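Side-chain contacts in agarase (Pseudoalteromonas fuliginea, PDB 6XJ9), which probably hydrolyses agarose, the galactan of red-algal cell walls, as a family 50 glycoside hydrolase of a marine bacterium: residues E628-S633 against I640-Y645; K519-I524 against I589-Y594; E486-V491 against V504-E509; R282-N287 against S291-D296; I526-L529 against T535-T538. One frame throughout, in Å; residues are numbered along the deposited sequence.

In the fold
Contacts 1 and 3 each pack a helix on a strand of the probable (beta/alpha)8 barrel, and contact 4 is a hairpin at the edge of the sheet that contact 1 also enters. Contact 5 lies within the helical region between strand 501-506 and helix 584-609, and contact 2 packs the start of that region on helix 584-609. Contacts 1 and 3, with centres about 16 Å apart, meet at their strand ends, where Asn643 ND2 lies 2.8 Å from Glu509 OE2, on the side where barrels of this kind hold their active site. Glu628 joins contacts 1 and 2, its OE2 2.6 Å from Tyr522 OH. Contact 5 stands about 11 Å from contact 2 and 41 Å from contact 4, centre to centre.

Contact 1 (E628-S633 against I640-Y645); sequences EVVKAS and ISFNAY
The ring of Phe642 is met at its edge, near the ring plane, by Val630, whose two methyls divide the work: CG2 lies 4.1 Å from CE2, and CG1 is equally near CZ. The two side chains cross at about a right angle, and the valine therefore abuts the rim of the ring. The same ring also makes an edge-to-face contact with Trp654, at the end of helix 651-654. CG of Phe642 stands anti to the carbonyl carbon (chi1 -58°), which carries the far end of the ring towards helix 627-634 although its CB is not aimed there.

Two residues earlier on the strand, Ile640 is shared between two helix residues. Its CD1 lies 4.3 Å from Val630 CG1, and its CG2 rests 3.8 Å from Ser633 OG. That hydroxyl is turned back onto its own helix and donates to Val630 O at 2.8 Å, a bond tilted 25° from the carbonyl plane, so a polar atom at a buried interface is satisfied while it touches a methyl. With an alanine here, Val630 O would probably lose this side-chain donor and a small gap would be likely to open beside CG2 of Ile640.

The helix and strand segments approach to 9.9 Å between axes and run at 146° to each other, as consecutive elements of a beta-alpha-beta unit do. Phe620 of strand 620-621 packs on Val630, Ser633 and Ile640, helix 584-609 covers the helix from another side, and Ile640 and Phe642 are hydrogen-bonded through their backbones to the neighbouring strand 664-666.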
# COMPACT_ATOMS: atom_id res chain seq x y z
N GLU A 628 29.78 8.45 -28.18
CA GLU A 628 30.68 7.76 -29.10
C GLU A 628 30.68 6.26 -28.82
O GLU A 628 30.83 5.44 -29.73
CB GLU A 628 32.11 8.30 -28.96
CG GLU A 628 32.28 9.71 -29.50
CD GLU A 628 32.11 10.85 -28.51
OE1 GLU A 628 31.55 10.61 -27.42
OE2 GLU A 628 32.55 11.98 -28.83
N VAL A 629 30.54 5.93 -27.54
CA VAL A 629 30.62 4.55 -27.08
C VAL A 629 29.29 3.88 -27.40
O VAL A 629 29.27 2.74 -27.86
CB VAL A 629 30.98 4.50 -25.58
CG1 VAL A 629 30.97 3.07 -25.03
CG2 VAL A 629 32.33 5.16 -25.32
N VAL A 630 28.18 4.61 -27.20
CA VAL A 630 26.87 4.06 -27.50
C VAL A 630 26.77 3.78 -29.01
O VAL A 630 26.27 2.74 -29.43
CB VAL A 630 25.71 4.97 -27.05
CG1 VAL A 630 24.37 4.38 -27.46
CG2 VAL A 630 25.72 5.24 -25.56
N LYS A 631 27.24 4.75 -29.79
CA LYS A 631 27.25 4.67 -31.25
C LYS A 631 28.07 3.46 -31.69
O LYS A 631 27.63 2.70 -32.53
CB LYS A 631 27.72 5.99 -31.88
CG LYS A 631 27.76 6.00 -33.40
CD LYS A 631 28.38 7.27 -33.98
CE LYS A 631 28.73 7.10 -35.45
NZ LYS A 631 29.24 8.36 -36.04
N ALA A 632 29.26 3.27 -31.11
CA ALA A 632 30.10 2.14 -31.47
C ALA A 632 29.37 0.84 -31.18
O ALA A 632 29.35 -0.06 -32.02
CB ALA A 632 31.44 2.21 -30.77
N SER A 633 28.73 0.76 -30.00
CA SER A 633 28.04 -0.46 -29.59
C SER A 633 26.89 -0.83 -30.55
O SER A 633 26.65 -2.01 -30.81
CB SER A 633 27.57 -0.37 -28.16
OG SER A 633 26.34 0.33 -28.06
N ILE A 640 20.95 -2.66 -26.93
CA ILE A 640 21.82 -1.78 -26.16
C ILE A 640 21.31 -1.74 -24.73
O ILE A 640 20.16 -1.35 -24.49
CB ILE A 640 21.93 -0.35 -26.74
CG1 ILE A 640 22.02 -0.31 -28.27
CG2 ILE A 640 23.12 0.35 -26.12
CD1 ILE A 640 21.93 1.11 -28.83
N SER A 641 22.18 -2.10 -23.77
CA SER A 641 21.81 -2.16 -22.37
C SER A 641 22.37 -0.95 -21.61
O SER A 641 23.48 -0.50 -21.88
CB SER A 641 22.26 -3.47 -21.75
OG SER A 641 23.65 -3.67 -22.00
N PHE A 642 21.55 -0.42 -20.68
CA PHE A 642 21.88 0.70 -19.82
C PHE A 642 21.36 0.42 -18.41
O PHE A 642 20.32 -0.22 -18.27
CB PHE A 642 21.16 1.97 -20.28
CG PHE A 642 21.44 2.40 -21.70
CD1 PHE A 642 20.69 1.90 -22.75
CD2 PHE A 642 22.45 3.32 -21.98
CE1 PHE A 642 20.94 2.31 -24.06
CE2 PHE A 642 22.70 3.74 -23.28
CZ PHE A 642 21.95 3.22 -24.32
N ASN A 643 22.05 0.93 -17.38
CA ASN A 643 21.48 0.96 -16.04
C ASN A 643 21.00 2.39 -15.76
O ASN A 643 21.66 3.34 -16.15
CB ASN A 643 22.47 0.47 -14.98
CG ASN A 643 22.94 -0.96 -15.20
OD1 ASN A 643 22.23 -1.76 -15.80
ND2 ASN A 643 24.14 -1.28 -14.73
N ALA A 644 19.82 2.54 -15.15
CA ALA A 644 19.30 3.89 -14.93
C ALA A 644 18.50 3.95 -13.63
O ALA A 644 17.30 3.68 -13.61
CB ALA A 644 18.49 4.37 -16.11
N TYR A 645 19.20 4.30 -12.53
CA TYR A 645 18.56 4.51 -11.24
C TYR A 645 18.02 5.93 -11.20
O TYR A 645 18.64 6.80 -10.61
CB TYR A 645 19.56 4.29 -10.10
CG TYR A 645 20.01 2.86 -9.94
CD1 TYR A 645 21.15 2.40 -10.57
CD2 TYR A 645 19.30 1.98 -9.14
CE1 TYR A 645 21.56 1.08 -10.43
CE2 TYR A 645 19.71 0.66 -8.97
CZ TYR A 645 20.84 0.21 -9.62
OH TYR A 645 21.26 -1.09 -9.45

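Contact 2 (K519-I524 against I589-Y594); sequences KSHYGI and ILLTAY
Leu591 gives the most surface to this contact, and nearly all of its work is done by one methyl. CD2 sits 3.8 Å from His521 O and 3.9 Å from CD2 of the same histidine, which it meets at the edge of the imidazole, in the ring plane. It is also 3.9 Å from Tyr522 CD1. CG of Leu591 is anti to the backbone N (chi1 -179°), which throws the branch out from helix 584-609 to the place where the two aromatic residues come together. Those two rings overlap, with Tyr522 CZ about 3.5 Å above the centre of the imidazole plane. Their polar ends both turn to Glu628 of helix 627-634, which should hold the pair against rotation while the leucine methyl presses from the side.

Ile524 and Tyr594 make the second half of the contact. The isoleucine sets CG2 squarely over one face of the phenol ring, 4.3 Å from the Tyr594 centroid and 8° off its normal, a CH-pi contact. Tyr594 OH is bonded beyond the contact to Pro473 O, so the ring is fixed at its far end too.

No hydrogen bond crosses between the segments. Helix 584-609 is one of the outer helices of a (beta/alpha)8 barrel, as in other family 50 agarases, and the break between helices 518-521 and 523-529, at Tyr522, packs against its flank.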
# COMPACT_ATOMS: atom_id res chain seq x y z
N LYS A 519 37.71 16.45 -19.83
CA LYS A 519 38.60 15.53 -19.14
C LYS A 519 37.86 14.23 -18.79
O LYS A 519 38.42 13.15 -18.91
CB LYS A 519 39.19 16.22 -17.91
CG LYS A 519 40.52 15.66 -17.44
CD LYS A 519 41.12 16.47 -16.31
CE LYS A 519 41.98 17.61 -16.80
NZ LYS A 519 42.55 18.38 -15.67
N SER A 520 36.61 14.35 -18.33
CA SER A 520 35.83 13.19 -17.92
C SER A 520 35.40 12.37 -19.14
O SER A 520 35.32 11.15 -19.09
CB SER A 520 34.61 13.64 -17.16
OG SER A 520 34.95 13.90 -15.81
N HIS A 521 35.06 13.08 -20.22
CA HIS A 521 34.50 12.48 -21.41
C HIS A 521 35.59 11.72 -22.17
O HIS A 521 35.42 10.55 -22.52
CB HIS A 521 33.84 13.57 -22.26
CG HIS A 521 33.04 13.05 -23.41
ND1 HIS A 521 32.02 13.79 -23.97
CD2 HIS A 521 33.12 11.91 -24.12
CE1 HIS A 521 31.48 13.11 -24.97
NE2 HIS A 521 32.15 11.96 -25.08
N TYR A 522 36.72 12.40 -22.39
CA TYR A 522 37.73 11.87 -23.29
C TYR A 522 38.97 11.45 -22.51
O TYR A 522 40.06 11.42 -23.06
CB TYR A 522 38.05 12.88 -24.40
CG TYR A 522 36.86 13.20 -25.27
CD1 TYR A 522 36.33 12.26 -26.13
CD2 TYR A 522 36.25 14.44 -25.21
CE1 TYR A 522 35.23 12.53 -26.93
CE2 TYR A 522 35.16 14.74 -26.01
CZ TYR A 522 34.64 13.78 -26.86
OH TYR A 522 33.56 14.08 -27.62
N GLY A 523 38.77 11.08 -21.23
CA GLY A 523 39.88 10.69 -20.37
C GLY A 523 40.76 9.58 -20.96
O GLY A 523 41.98 9.66 -20.90
N ILE A 524 40.12 8.55 -21.53
CA ILE A 524 40.82 7.41 -22.09
C ILE A 524 41.72 7.89 -23.23
O ILE A 524 42.84 7.41 -23.39
CB ILE A 524 39.83 6.34 -22.59
CG1 ILE A 524 39.02 5.71 -21.45
CG2 ILE A 524 40.55 5.28 -23.43
CD1 ILE A 524 39.83 4.81 -20.55
N ILE A 589 36.79 10.71 -32.66
CA ILE A 589 37.20 9.66 -33.58
C ILE A 589 37.95 8.58 -32.81
O ILE A 589 37.71 7.38 -33.00
CB ILE A 589 38.04 10.25 -34.74
CG1 ILE A 589 37.15 10.94 -35.79
CG2 ILE A 589 38.95 9.21 -35.38
CD1 ILE A 589 37.92 11.74 -36.83
N LEU A 590 38.83 9.02 -31.90
CA LEU A 590 39.69 8.14 -31.12
C LEU A 590 38.85 7.36 -30.11
O LEU A 590 38.97 6.13 -30.04
CB LEU A 590 40.82 8.95 -30.48
CG LEU A 590 41.79 9.63 -31.45
CD1 LEU A 590 42.95 10.31 -30.71
CD2 LEU A 590 42.33 8.64 -32.48
N LEU A 591 37.95 8.04 -29.39
CA LEU A 591 37.07 7.34 -28.45
C LEU A 591 36.15 6.35 -29.18
O LEU A 591 35.99 5.21 -28.74
CB LEU A 591 36.29 8.33 -27.58
CG LEU A 591 35.36 7.69 -26.55
CD1 LEU A 591 36.15 6.78 -25.60
CD2 LEU A 591 34.61 8.75 -25.75
N THR A 592 35.56 6.76 -30.31
CA THR A 592 34.75 5.84 -31.10
C THR A 592 35.57 4.60 -31.48
O THR A 592 35.07 3.49 -31.40
CB THR A 592 34.16 6.50 -32.35
OG1 THR A 592 33.42 7.63 -31.91
CG2 THR A 592 33.24 5.58 -33.14
N ALA A 593 36.82 4.81 -31.92
CA ALA A 593 37.68 3.75 -32.41
C ALA A 593 37.97 2.75 -31.28
O ALA A 593 37.99 1.54 -31.50
CB ALA A 593 38.96 4.33 -32.98
N TYR A 594 38.22 3.28 -30.09
CA TYR A 594 38.44 2.45 -28.91
C TYR A 594 37.22 1.57 -28.68
O TYR A 594 37.33 0.34 -28.63
CB TYR A 594 38.85 3.29 -27.69
CG TYR A 594 38.93 2.49 -26.41
CD1 TYR A 594 40.11 1.87 -26.04
CD2 TYR A 594 37.82 2.33 -25.59
CE1 TYR A 594 40.20 1.10 -24.90
CE2 TYR A 594 37.89 1.57 -24.43
CZ TYR A 594 39.08 0.96 -24.08
OH TYR A 594 39.17 0.21 -22.95

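Contact 3 (E486-V491 against V504-E509); sequences ETVSVV and VFIDNE
Val491 and Val504 reach toward each other tip to tip, CG1 to CG1 at 4.0 Å, where helix 478-495 lies on strand 501-506, an outer helix on a strand of the (beta/alpha)8 barrel. In both residues CG1 stands anti to the backbone N, chi1 179° in the helix and -174° in the strand, and each valine thereby extends one methyl straight into the space between the two elements.

Val488 and Ile506 meet differently, crossing at about a right angle. The isoleucine chain, whose CG1 is anti to the carbonyl carbon (chi1 -60°), brings its terminal CD1 to 4.1 Å from Val488 CG2. The backbones stay well apart, with the CA atoms of Val488 and Ile506 separated by 8.2 Å, so methyl groups alone bridge the gap and no hydrogen bond crosses it.

Val504 and Ile506 are two residues apart on the strand and both have their side chains directed at the helix. Phe505, between them, makes no contact with the helix segment and instead has a cation-pi partner in Arg619. Helix 584-609 closes the apolar layer from the side, with Ala605 on Val488 and Met606 on Val504.

Thr487 marks the margin of the packing: its OG1 is hydrogen-bonded to Arg483 O, one turn back in the helix, and its CG2 stops 4.8 Å from Ile506 CD1.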
# COMPACT_ATOMS: atom_id res chain seq x y z
N GLU A 486 37.79 -16.49 -24.39
CA GLU A 486 37.77 -17.45 -23.29
C GLU A 486 36.62 -17.17 -22.33
O GLU A 486 35.98 -18.11 -21.84
CB GLU A 486 39.13 -17.43 -22.58
CG GLU A 486 40.14 -18.37 -23.22
CD GLU A 486 41.60 -18.21 -22.82
OE1 GLU A 486 42.47 -18.70 -23.60
OE2 GLU A 486 41.89 -17.61 -21.76
N THR A 487 36.35 -15.89 -22.04
CA THR A 487 35.20 -15.52 -21.22
C THR A 487 33.91 -16.02 -21.88
O THR A 487 33.05 -16.62 -21.24
CB THR A 487 35.15 -14.00 -20.99
OG1 THR A 487 36.39 -13.65 -20.39
CG2 THR A 487 34.00 -13.55 -20.12
N VAL A 488 33.76 -15.75 -23.18
CA VAL A 488 32.47 -16.04 -23.80
C VAL A 488 32.29 -17.56 -23.90
O VAL A 488 31.18 -18.07 -23.75
CB VAL A 488 32.29 -15.31 -25.15
CG1 VAL A 488 31.03 -15.79 -25.87
CG2 VAL A 488 32.22 -13.81 -24.94
N SER A 489 33.41 -18.26 -24.13
CA SER A 489 33.43 -19.71 -24.14
C SER A 489 32.90 -20.30 -22.83
O SER A 489 32.13 -21.26 -22.84
CB SER A 489 34.82 -20.23 -24.43
OG SER A 489 34.77 -21.63 -24.61
N VAL A 490 33.29 -19.71 -21.69
CA VAL A 490 32.81 -20.19 -20.41
C VAL A 490 31.29 -20.02 -20.34
O VAL A 490 30.59 -20.93 -19.89
CB VAL A 490 33.50 -19.49 -19.22
CG1 VAL A 490 32.75 -19.74 -17.92
CG2 VAL A 490 34.95 -19.93 -19.07
N VAL A 491 30.80 -18.85 -20.74
CA VAL A 491 29.36 -18.62 -20.76
C VAL A 491 28.69 -19.69 -21.61
O VAL A 491 27.68 -20.25 -21.20
CB VAL A 491 29.01 -17.19 -21.25
CG1 VAL A 491 27.51 -16.97 -21.30
CG2 VAL A 491 29.67 -16.14 -20.37
N VAL A 504 23.05 -12.48 -23.57
CA VAL A 504 24.26 -12.39 -22.76
C VAL A 504 24.66 -10.92 -22.59
O VAL A 504 24.88 -10.20 -23.55
CB VAL A 504 25.41 -13.21 -23.38
CG1 VAL A 504 26.64 -13.25 -22.48
CG2 VAL A 504 24.96 -14.64 -23.72
N PHE A 505 24.80 -10.51 -21.33
CA PHE A 505 25.47 -9.27 -21.00
C PHE A 505 26.95 -9.59 -20.77
O PHE A 505 27.27 -10.56 -20.08
CB PHE A 505 24.89 -8.67 -19.72
CG PHE A 505 23.43 -8.30 -19.73
CD1 PHE A 505 22.99 -7.15 -20.38
CD2 PHE A 505 22.51 -9.05 -19.01
CE1 PHE A 505 21.65 -6.81 -20.35
CE2 PHE A 505 21.17 -8.68 -18.95
CZ PHE A 505 20.74 -7.55 -19.62
N ILE A 506 27.84 -8.82 -21.40
CA ILE A 506 29.26 -8.97 -21.10
C ILE A 506 29.75 -7.67 -20.45
O ILE A 506 29.59 -6.59 -21.03
CB ILE A 506 30.06 -9.36 -22.36
CG1 ILE A 506 29.59 -10.70 -22.94
CG2 ILE A 506 31.56 -9.40 -22.05
CD1 ILE A 506 30.00 -11.91 -22.13
N ASP A 507 30.32 -7.79 -19.25
CA ASP A 507 30.83 -6.68 -18.45
C ASP A 507 29.66 -5.83 -17.93
O ASP A 507 28.50 -6.12 -18.21
CB ASP A 507 31.92 -5.88 -19.18
CG ASP A 507 33.20 -6.66 -19.41
OD1 ASP A 507 33.89 -6.40 -20.42
OD2 ASP A 507 33.50 -7.54 -18.60
N ASN A 508 29.98 -4.77 -17.17
CA ASN A 508 28.95 -3.96 -16.53
C ASN A 508 29.58 -2.64 -16.12
O ASN A 508 30.57 -2.63 -15.39
CB ASN A 508 28.31 -4.71 -15.35
CG ASN A 508 27.36 -3.87 -14.52
OD1 ASN A 508 26.21 -3.64 -14.90
ND2 ASN A 508 27.82 -3.41 -13.36
N GLU A 509 29.00 -1.53 -16.59
CA GLU A 509 29.39 -0.19 -16.16
C GLU A 509 30.91 -0.02 -16.20
O GLU A 509 31.51 0.45 -15.24
CB GLU A 509 28.82 0.14 -14.78
CG GLU A 509 27.31 0.02 -14.69
CD GLU A 509 26.71 0.60 -13.41
OE1 GLU A 509 27.49 0.89 -12.47
OE2 GLU A 509 25.47 0.78 -13.38

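Contact 4 (R282-N287 against S291-D296); sequences RTAKYN and SLVDPD
The carbonyl oxygen of Arg282 is held twice by the opposite strand: Val293 N donates to Arg282 O at 2.8 Å, and Leu292 CA makes a CA-H...O contact with the same oxygen at 3.2 Å. The arrangement is a beta hairpin of strands 282-286 and 289-293. Val293 O receives Arg282 N in return, at 2.9 Å and in the carbonyl plane, which completes an antiparallel hydrogen-bonded pair. Nearer the turn, Ala284 and Ser291 form another such pair, with Ala284 N 3.0 Å from Ser291 O.

On the face shared by Arg282, Ala284 and Val293, the valine is the centre. Its CG2 presses on Ala284 CB at 3.5 Å, while CG1 lies over one face of the guanidinium, 3.6 Å from Arg282 NH2. The arginine puts CG between its backbone N and carbonyl carbon (chi1 62°) and then runs extended across the valine. Its NE binds a water at 3.2 Å that also reaches Asp294 O, and NH2 is hydrogen-bonded to Glu276 O outside the hairpin. A leucine in its place would probably leave Glu276 O and this water without their donor and Val293 without the flat group that covers it.

Strand 289-293 continues the sheet to strand 299-305. Between the two hydrogen-bonded pairs, Thr283 and Leu292 form a non-hydrogen-bonded pair whose side chains diverge, yet their ends touch, with Thr283 CG2 3.7 Å from Leu292 CD2.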
# COMPACT_ATOMS: atom_id res chain seq x y z
N ARG A 282 15.00 -13.23 -29.98
CA ARG A 282 15.57 -12.33 -30.98
C ARG A 282 14.82 -11.00 -30.95
O ARG A 282 13.93 -10.81 -30.12
CB ARG A 282 15.49 -13.01 -32.36
CG ARG A 282 14.06 -13.30 -32.79
CD ARG A 282 13.97 -14.08 -34.09
NE ARG A 282 12.58 -14.24 -34.50
CZ ARG A 282 11.91 -13.37 -35.26
NH1 ARG A 282 12.51 -12.29 -35.73
NH2 ARG A 282 10.65 -13.61 -35.58
N THR A 283 15.17 -10.07 -31.85
CA THR A 283 14.49 -8.78 -31.85
C THR A 283 13.59 -8.64 -33.07
O THR A 283 13.80 -9.30 -34.09
CB THR A 283 15.48 -7.60 -31.81
OG1 THR A 283 16.18 -7.58 -33.05
CG2 THR A 283 16.48 -7.67 -30.67
N ALA A 284 12.55 -7.80 -32.95
CA ALA A 284 11.74 -7.38 -34.08
C ALA A 284 10.94 -6.13 -33.72
O ALA A 284 10.82 -5.79 -32.55
CB ALA A 284 10.80 -8.47 -34.56
N LYS A 285 10.37 -5.49 -34.74
CA LYS A 285 9.46 -4.38 -34.54
C LYS A 285 8.03 -4.84 -34.79
O LYS A 285 7.78 -5.67 -35.65
CB LYS A 285 9.80 -3.27 -35.54
CG LYS A 285 11.09 -2.51 -35.26
CD LYS A 285 11.38 -1.57 -36.41
CE LYS A 285 12.44 -0.54 -36.10
NZ LYS A 285 12.66 0.34 -37.27
N TYR A 286 7.11 -4.29 -34.01
CA TYR A 286 5.69 -4.47 -34.24
C TYR A 286 5.00 -3.16 -33.89
O TYR A 286 5.27 -2.57 -32.84
CB TYR A 286 5.15 -5.64 -33.41
CG TYR A 286 3.68 -5.89 -33.57
CD1 TYR A 286 3.17 -6.45 -34.74
CD2 TYR A 286 2.78 -5.56 -32.57
CE1 TYR A 286 1.81 -6.67 -34.90
CE2 TYR A 286 1.42 -5.79 -32.71
CZ TYR A 286 0.93 -6.34 -33.88
OH TYR A 286 -0.41 -6.55 -34.01
N ASN A 287 4.15 -2.67 -34.79
CA ASN A 287 3.33 -1.51 -34.49
C ASN A 287 4.22 -0.30 -34.21
O ASN A 287 3.93 0.48 -33.32
CB ASN A 287 2.50 -1.80 -33.23
CG ASN A 287 1.08 -1.28 -33.28
OD1 ASN A 287 0.86 -0.07 -33.31
ND2 ASN A 287 0.12 -2.19 -33.28
N SER A 291 10.45 -4.74 -30.15
CA SER A 291 10.02 -5.87 -29.34
C SER A 291 11.13 -6.91 -29.32
O SER A 291 12.05 -6.87 -30.14
CB SER A 291 8.76 -6.48 -29.88
OG SER A 291 8.22 -7.43 -28.96
N LEU A 292 11.04 -7.83 -28.35
CA LEU A 292 11.74 -9.08 -28.51
C LEU A 292 10.74 -10.06 -29.11
O LEU A 292 9.55 -9.76 -29.19
CB LEU A 292 12.30 -9.58 -27.17
CG LEU A 292 13.42 -8.73 -26.56
CD1 LEU A 292 14.04 -9.44 -25.36
CD2 LEU A 292 14.49 -8.38 -27.59
N VAL A 293 11.26 -11.22 -29.50
CA VAL A 293 10.46 -12.31 -30.00
C VAL A 293 10.99 -13.57 -29.32
O VAL A 293 12.20 -13.79 -29.31
CB VAL A 293 10.57 -12.41 -31.54
CG1 VAL A 293 9.68 -13.50 -32.13
CG2 VAL A 293 10.32 -11.08 -32.22
N ASP A 294 10.08 -14.37 -28.75
CA ASP A 294 10.47 -15.59 -28.05
C ASP A 294 10.78 -16.68 -29.07
O ASP A 294 10.50 -16.51 -30.26
CB ASP A 294 9.46 -15.95 -26.94
CG ASP A 294 8.24 -16.76 -27.39
OD1 ASP A 294 8.26 -17.30 -28.52
OD2 ASP A 294 7.28 -16.87 -26.58
N PRO A 295 11.39 -17.82 -28.66
CA PRO A 295 11.70 -18.91 -29.59
C PRO A 295 10.58 -19.45 -30.48
O PRO A 295 10.86 -19.99 -31.54
CB PRO A 295 12.19 -20.02 -28.64
CG PRO A 295 12.87 -19.23 -27.54
CD PRO A 295 11.92 -18.07 -27.31
N ASP A 296 9.32 -19.29 -30.02
CA ASP A 296 8.11 -19.78 -30.66
C ASP A 296 7.48 -18.70 -31.54
O ASP A 296 6.49 -18.96 -32.23
CB ASP A 296 7.11 -20.29 -29.62
CG ASP A 296 7.61 -21.49 -28.84
OD1 ASP A 296 8.47 -22.22 -29.39
OD2 ASP A 296 7.14 -21.70 -27.70
O HOH W 1 12.18 -16.77 -32.62

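Contact 5 (I526-L529 against T535-T538); sequences INTL and TVPT
A single methyl, CG2 of Thr528, carries the close part of this contact: it lies 4.0 Å from Thr538 CG2 and 4.1 Å from Val536 CG1. Thr528 CG2 thus lies between two methyls that do not meet each other, all three residues being buried. Thr528 and Thr538 cross at about a right angle, whereas Val536 comes in at a slant. Thr528 has CG2 anti to the backbone N and OG1 anti to the carbonyl carbon (chi1 -60°), a rotation that sends the methyl across to the other segment and leaves the hydroxyl lying along its own helix, where it is hydrogen-bonded to Ile524 O. Thr538 has the same rotation; its OG1 is taken up by Asp474 OD1.

The two segments belong to a helix-loop-helix in the helical region that probably interrupts the barrel between strand 501-506 and helix 584-609. Helix 523-529 gives way to a short loop, and Val536 occupies the N-cap position before helix 537-550. Val462 of strand 461-463 rests on both threonines, and Phe542, farther along the second helix, adds to the cover over Thr528.

Towards solvent the packing thins out quickly. Thr535, just before Val536, is exposed, and its side chain comes no nearer than 9.2 Å to segment 526-529. Asn527, partly exposed, keeps its side chain 7.6 Å from segment 535-538, and Pro537 makes no contact with segment 526-529 and packs instead on Lys460 and Asp474.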
# COMPACT_ATOMS: atom_id res chain seq x y z
N ILE A 526 42.75 11.21 -23.85
CA ILE A 526 43.75 12.13 -23.34
C ILE A 526 44.91 11.34 -22.74
O ILE A 526 46.05 11.49 -23.19
CB ILE A 526 43.12 13.14 -22.36
CG1 ILE A 526 42.16 14.09 -23.09
CG2 ILE A 526 44.21 13.92 -21.62
CD1 ILE A 526 41.08 14.67 -22.22
N ASN A 527 44.62 10.49 -21.76
CA ASN A 527 45.65 9.76 -21.04
C ASN A 527 46.45 8.85 -21.97
O ASN A 527 47.66 8.69 -21.81
CB ASN A 527 45.06 8.92 -19.90
CG ASN A 527 46.12 8.24 -19.08
OD1 ASN A 527 46.50 7.10 -19.36
ND2 ASN A 527 46.63 8.94 -18.07
N THR A 528 45.77 8.20 -22.92
CA THR A 528 46.45 7.25 -23.79
C THR A 528 47.37 7.99 -24.77
O THR A 528 48.44 7.49 -25.09
CB THR A 528 45.44 6.31 -24.48
OG1 THR A 528 44.73 5.59 -23.47
CG2 THR A 528 46.10 5.33 -25.42
N LEU A 529 46.95 9.18 -25.25
CA LEU A 529 47.74 9.96 -26.19
C LEU A 529 49.11 10.27 -25.60
O LEU A 529 50.08 10.45 -26.34
CB LEU A 529 47.00 11.26 -26.54
CG LEU A 529 45.91 11.17 -27.60
CD1 LEU A 529 45.03 12.41 -27.58
CD2 LEU A 529 46.51 10.97 -28.99
N THR A 535 54.58 0.46 -26.67
CA THR A 535 54.19 -0.47 -25.63
C THR A 535 52.70 -0.38 -25.31
O THR A 535 52.23 -1.09 -24.44
CB THR A 535 55.04 -0.30 -24.37
OG1 THR A 535 54.97 1.07 -23.98
CG2 THR A 535 56.49 -0.72 -24.55
N VAL A 536 51.96 0.49 -26.03
CA VAL A 536 50.54 0.71 -25.74
C VAL A 536 49.74 0.54 -27.03
O VAL A 536 49.60 1.48 -27.81
CB VAL A 536 50.30 2.09 -25.09
CG1 VAL A 536 48.83 2.32 -24.77
CG2 VAL A 536 51.15 2.33 -23.86
N PRO A 537 49.22 -0.67 -27.32
CA PRO A 537 48.49 -0.92 -28.57
C PRO A 537 47.43 0.12 -28.95
O PRO A 537 47.37 0.54 -30.10
CB PRO A 537 47.90 -2.31 -28.35
CG PRO A 537 48.94 -2.99 -27.46
CD PRO A 537 49.40 -1.89 -26.53
N THR A 538 46.60 0.54 -27.98
CA THR A 538 45.58 1.53 -28.28
C THR A 538 46.20 2.83 -28.77
O THR A 538 45.63 3.51 -29.62
CB THR A 538 44.63 1.76 -27.10
OG1 THR A 538 43.93 0.53 -26.89
CG2 THR A 538 43.64 2.87 -27.38